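Local coordinates for uncharacterized hypothetical protein (Parabacteroides merdae, PDB 4EI0) that is of unknown function and belongs to the DUF4466 family of bacterial proteins, its chain built largely of antiparallel beta sheets, at residues 33-38 with 113-118. Numbering follows the deposited sequence.
Sequences GNEIEF and YYIIPE
The Tyr-113 ring lies alongside the side chains of Glu-35 and Glu-37, all three pointing the same way. Glu-37 runs extended with CG anti to the backbone N (chi1 -175°), which carries its chain beside the ring; its CD is 3.4 Å from Tyr-113 CE1. Glu-35 reaches the neighbouring ring carbon, its OE2 3.6 Å from Tyr-113 CD1. The two carboxylates are turned differently: the Glu-35 plane is 55° from the ring, the Glu-37 plane 37°. Glu-37 OE2 also forms a salt bridge with Arg-23. With an alanine here in place of Glu-37, Arg-23 would probably lose this charged mate and a gap would open beside Tyr-113 CE1. On the same face, Ile-115 CD1 packs 3.7 Å from Glu-35 CB.

Ile-36 and Tyr-114 lie on the opposite face, and the Tyr-114 hydroxyl bonds to Ile-60 O. They form an antiparallel hydrogen-bonded pair, Ile-36 N to Tyr-114 O at 2.8 Å and Tyr-114 N to Ile-36 O at 2.9 Å. Just past the strand end, Ile-116 crosses Ile-36 at about a right angle, with Ile-36 CG1 3.7 Å from Ile-116 CD1. Ile-116 N bonds almost straight to Asn-34 O.

Here strands 35-43 and 107-115 meet inside a five-stranded antiparallel sheet, flanked by strands 17-22 and 67-75. Tyr-114 meets Phe-127 of strand 124-133 edge-to-face, so its face packs toward a second sheet, while the Glu-35 and Glu-37 face carries the charged groups.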
loop_
_atom_site.group_PDB
_atom_site.type_symbol
_atom_site.label_atom_id
_atom_site.label_comp_id
_atom_site.label_asym_id
_atom_site.label_seq_id
_atom_site.Cartn_x
_atom_site.Cartn_y
_atom_site.Cartn_z
ATOM N N GLY B 33 -3.634 -4.737 -31.632
ATOM C CA GLY B 33 -3.757 -6.003 -30.924
ATOM C C GLY B 33 -3.014 -6.006 -29.602
ATOM O O GLY B 33 -3.291 -6.829 -28.786
ATOM N N ASN B 34 -2.074 -5.099 -29.382
ATOM C CA ASN B 34 -1.291 -5.082 -28.112
ATOM C C ASN B 34 -1.950 -4.066 -27.153
ATOM O O ASN B 34 -2.822 -3.279 -27.506
ATOM C CB ASN B 34 0.169 -4.578 -28.340
ATOM C CG ASN B 34 1.128 -5.663 -28.806
ATOM O OD1 ASN B 34 0.745 -6.785 -28.955
ATOM N ND2 ASN B 34 2.395 -5.293 -29.056
ATOM N N GLU B 35 -1.490 -4.076 -25.939
ATOM C CA GLU B 35 -2.010 -3.152 -24.952
ATOM C C GLU B 35 -1.108 -1.935 -24.758
ATOM O O GLU B 35 0.111 -2.012 -24.972
ATOM C CB GLU B 35 -2.251 -3.926 -23.657
ATOM C CG GLU B 35 -1.016 -4.447 -22.990
ATOM C CD GLU B 35 -1.292 -5.544 -21.955
ATOM O OE1 GLU B 35 -2.302 -6.298 -22.014
ATOM O OE2 GLU B 35 -0.461 -5.622 -21.045
ATOM N N ILE B 36 -1.711 -0.800 -24.395
ATOM C CA ILE B 36 -0.995 0.337 -23.808
ATOM C C ILE B 36 -1.496 0.371 -22.352
ATOM O O ILE B 36 -2.717 0.397 -22.074
ATOM C CB ILE B 36 -1.303 1.688 -24.461
ATOM C CG1 ILE B 36 -1.201 1.572 -25.970
ATOM C CG2 ILE B 36 -0.399 2.782 -23.908
ATOM C CD1 ILE B 36 -1.345 2.889 -26.695
ATOM N N GLU B 37 -0.545 0.299 -21.444
ATOM C CA GLU B 37 -0.814 0.175 -20.019
ATOM C C GLU B 37 -0.500 1.462 -19.284
ATOM O O GLU B 37 0.566 2.060 -19.503
ATOM C CB GLU B 37 0.061 -0.900 -19.444
ATOM C CG GLU B 37 -0.236 -1.190 -17.983
ATOM C CD GLU B 37 0.704 -2.213 -17.392
ATOM O OE1 GLU B 37 1.317 -2.996 -18.153
ATOM O OE2 GLU B 37 0.825 -2.237 -16.161
ATOM N N PHE B 38 -1.414 1.855 -18.405
ATOM C CA PHE B 38 -1.316 3.103 -17.646
ATOM C C PHE B 38 -1.492 2.777 -16.138
ATOM O O PHE B 38 -2.192 1.822 -15.791
ATOM C CB PHE B 38 -2.389 4.100 -18.095
ATOM C CG PHE B 38 -2.237 4.609 -19.502
ATOM C CD1 PHE B 38 -2.741 3.897 -20.561
ATOM C CD2 PHE B 38 -1.569 5.773 -19.751
ATOM C CE1 PHE B 38 -2.596 4.366 -21.854
ATOM C CE2 PHE B 38 -1.404 6.244 -21.042
ATOM C CZ PHE B 38 -1.926 5.540 -22.094
ATOM N N TYR B 113 -5.694 -0.875 -19.076
ATOM C CA TYR B 113 -5.174 -1.551 -20.248
ATOM C C TYR B 113 -6.045 -1.205 -21.448
ATOM O O TYR B 113 -7.230 -1.528 -21.476
ATOM C CB TYR B 113 -5.179 -3.054 -19.993
ATOM C CG TYR B 113 -4.251 -3.449 -18.879
ATOM C CD1 TYR B 113 -2.919 -3.743 -19.127
ATOM C CD2 TYR B 113 -4.705 -3.537 -17.582
ATOM C CE1 TYR B 113 -2.071 -4.122 -18.109
ATOM C CE2 TYR B 113 -3.875 -3.910 -16.554
ATOM C CZ TYR B 113 -2.565 -4.198 -16.823
ATOM O OH TYR B 113 -1.778 -4.515 -15.796
ATOM N N TYR B 114 -5.478 -0.471 -22.404
ATOM C CA TYR B 114 -6.145 -0.146 -23.634
ATOM C C TYR B 114 -5.658 -1.156 -24.663
ATOM O O TYR B 114 -4.454 -1.221 -24.923
ATOM C CB TYR B 114 -5.765 1.238 -24.083
ATOM C CG TYR B 114 -6.296 1.676 -25.404
ATOM C CD1 TYR B 114 -7.595 2.124 -25.526
ATOM C CD2 TYR B 114 -5.492 1.728 -26.535
ATOM C CE1 TYR B 114 -8.097 2.601 -26.736
ATOM C CE2 TYR B 114 -5.985 2.210 -27.760
ATOM C CZ TYR B 114 -7.279 2.620 -27.864
ATOM O OH TYR B 114 -7.788 3.090 -29.024
ATOM N N ILE B 115 -6.574 -1.925 -25.263
ATOM C CA ILE B 115 -6.182 -2.885 -26.321
ATOM C C ILE B 115 -6.358 -2.116 -27.640
ATOM O O ILE B 115 -7.434 -1.656 -27.942
ATOM C CB ILE B 115 -6.995 -4.175 -26.297
ATOM C CG1 ILE B 115 -6.982 -4.845 -24.919
ATOM C CG2 ILE B 115 -6.409 -5.194 -27.288
ATOM C CD1 ILE B 115 -5.603 -5.226 -24.400
ATOM N N ILE B 116 -5.261 -1.942 -28.386
ATOM C CA ILE B 116 -5.187 -1.110 -29.586
ATOM C C ILE B 116 -6.039 -1.734 -30.664
ATOM O O ILE B 116 -5.838 -2.892 -30.992
ATOM C CB ILE B 116 -3.683 -0.906 -30.045
ATOM C CG1 ILE B 116 -2.859 -0.259 -28.937
ATOM C CG2 ILE B 116 -3.566 -0.073 -31.282
ATOM C CD1 ILE B 116 -1.355 -0.362 -29.087
ATOM N N PRO B 117 -7.056 -0.987 -31.188
ATOM C CA PRO B 117 -8.005 -1.598 -32.133
ATOM C C PRO B 117 -7.504 -1.363 -33.554
ATOM O O PRO B 117 -6.720 -0.438 -33.770
ATOM C CB PRO B 117 -9.265 -0.787 -31.909
ATOM C CG PRO B 117 -8.714 0.617 -31.667
ATOM C CD PRO B 117 -7.494 0.384 -30.827
ATOM N N GLU B 118 -7.947 -2.195 -34.495
ATOM C CA GLU B 118 -7.623 -2.027 -35.925
ATOM C C GLU B 118 -7.869 -0.605 -36.406
ATOM O O GLU B 118 -7.083 -0.066 -37.171
ATOM C CB GLU B 118 -8.443 -3.017 -36.771
ATOM C CG GLU B 118 -8.255 -2.886 -38.293
ATOM C CD GLU B 118 -6.791 -3.070 -38.702
ATOM O OE1 GLU B 118 -6.073 -3.861 -38.080
ATOM O OE2 GLU B 118 -6.335 -2.393 -39.615
#